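Long-range contact in lumazine protein (Photobacterium kishitanii, PDB 3A3B), which binds a lumazine or flavin and probably serves as an antenna of bacterial bioluminescence, shifting luciferase emission to shorter wavelength: residues I138-V143 against V178-L183. Residues are numbered along the deposited sequence; the frame is centred on the assembly and turned at random.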
# COMPACT_ATOMS: atom_id res chain seq x y z
N ILE A 138 7.81 -2.25 9.54
CA ILE A 138 7.78 -1.37 8.38
C ILE A 138 6.43 -1.54 7.67
O ILE A 138 5.87 -2.65 7.66
CB ILE A 138 9.00 -1.63 7.41
CG1 ILE A 138 9.14 -0.49 6.41
CG2 ILE A 138 8.85 -2.93 6.63
CD1 ILE A 138 10.53 -0.42 5.81
N GLY A 139 5.88 -0.45 7.15
CA GLY A 139 4.66 -0.55 6.35
C GLY A 139 5.01 -0.68 4.88
O GLY A 139 5.72 0.17 4.33
N ILE A 140 4.51 -1.73 4.23
CA ILE A 140 4.65 -1.88 2.76
C ILE A 140 3.24 -1.88 2.16
O ILE A 140 2.43 -2.73 2.48
CB ILE A 140 5.41 -3.18 2.36
CG1 ILE A 140 6.80 -3.24 3.00
CG2 ILE A 140 5.42 -3.42 0.81
CD1 ILE A 140 7.83 -2.13 2.53
N ASN A 141 2.93 -0.90 1.32
CA ASN A 141 1.55 -0.71 0.84
C ASN A 141 0.50 -0.86 1.93
O ASN A 141 -0.58 -1.44 1.69
CB ASN A 141 1.25 -1.69 -0.29
CG ASN A 141 1.93 -1.32 -1.59
OD1 ASN A 141 2.22 -0.15 -1.82
ND2 ASN A 141 2.11 -2.29 -2.48
N GLY A 142 0.82 -0.37 3.14
CA GLY A 142 -0.15 -0.33 4.22
C GLY A 142 -0.24 -1.60 5.05
O GLY A 142 -1.05 -1.67 5.98
N VAL A 143 0.61 -2.58 4.74
CA VAL A 143 0.77 -3.77 5.61
C VAL A 143 1.96 -3.57 6.52
O VAL A 143 3.10 -3.46 6.05
CB VAL A 143 1.04 -5.05 4.79
CG1 VAL A 143 1.10 -6.23 5.72
CG2 VAL A 143 -0.02 -5.24 3.74
N VAL A 178 6.35 -0.18 -4.62
CA VAL A 178 5.51 -0.23 -3.44
C VAL A 178 5.70 1.06 -2.66
O VAL A 178 6.76 1.68 -2.72
CB VAL A 178 5.83 -1.45 -2.51
CG1 VAL A 178 5.60 -2.76 -3.25
CG2 VAL A 178 7.27 -1.44 -1.95
N ASN A 179 4.67 1.48 -1.93
CA ASN A 179 4.81 2.58 -0.99
C ASN A 179 5.38 2.06 0.32
O ASN A 179 4.85 1.11 0.90
CB ASN A 179 3.41 3.16 -0.71
CG ASN A 179 2.78 3.70 -1.94
OD1 ASN A 179 3.50 4.23 -2.81
ND2 ASN A 179 1.44 3.58 -2.06
N VAL A 180 6.42 2.70 0.83
CA VAL A 180 6.97 2.31 2.13
C VAL A 180 6.76 3.40 3.19
O VAL A 180 6.89 4.59 2.90
CB VAL A 180 8.46 1.81 2.05
CG1 VAL A 180 9.26 2.55 1.01
CG2 VAL A 180 9.16 1.84 3.43
N GLU A 181 6.38 2.98 4.40
CA GLU A 181 6.36 3.88 5.53
C GLU A 181 7.26 3.31 6.60
O GLU A 181 6.97 2.23 7.14
CB GLU A 181 4.95 4.12 6.11
CG GLU A 181 4.93 5.16 7.29
CD GLU A 181 3.53 5.43 7.88
OE1 GLU A 181 2.48 5.11 7.25
OE2 GLU A 181 3.48 6.03 8.96
N THR A 182 8.35 4.04 6.86
CA THR A 182 9.29 3.72 7.95
C THR A 182 8.68 4.24 9.25
O THR A 182 7.99 5.26 9.25
CB THR A 182 10.78 4.22 7.66
OG1 THR A 182 10.81 5.55 7.11
CG2 THR A 182 11.44 3.33 6.65
N LEU A 183 8.88 3.53 10.35
CA LEU A 183 8.21 3.83 11.63
C LEU A 183 9.16 4.39 12.69
O LEU A 183 10.37 4.40 12.47
CB LEU A 183 7.45 2.59 12.12
CG LEU A 183 6.50 2.12 11.01
CD1 LEU A 183 5.75 0.88 11.41
CD2 LEU A 183 5.55 3.27 10.62
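N141 reaches across to N179 twice, once with its main chain and once with its side chain. Its backbone N gives a bond of 2.8 Å to N179 O. Its side chain leaves CB with CG anti to the carbonyl carbon (chi1 -73°), which carries the amide on past the strand end, toward V178. CG lies about equally near N179 N and V178 CB. OD1 then receives the N-H of N179 at 2.9 Å. That bond is nearly straight at the hydrogen, although the donor stands 41° above the carbonyl plane. The side chain crosses that of V178 at about a right angle, with ND2 3.6 Å from V178 CG1. The amide oxygen thus stands in for a main-chain carbonyl just where strand 137-140 turns off. Asparagine also suits the left-handed backbone of this first corner of the type I' turn from I140 to V143, and G142, with positive phi, suits the second.

Before the turn, G139, which has only main chain to offer, exchanges two antiparallel bonds with E181, N to O each way, both 2.9 Å. On the face shared by I138, I140, V178 and V180, branched aliphatic chains fill the core. I138 CG1, anti to the backbone N, approaches E181 O, and the extended second torsion carries CD1 to 3.6 Å from V180 CG2; I140 CG2 meets V178 CG2 at 3.9 Å. The other face is polar. The carboxylate of E181 takes the N-H groups of T99 and G100, the latter a flavin- and lumazine-binding residue, while the amide of N179 bonds T71 N and N45 O, joining the two lumazine-binding repeats.

The strands are neighbours in the second repeat's closed six-stranded barrel, flanked by strands 143-151 and 104-113; within it I155 meets I138 and I157 meets I140.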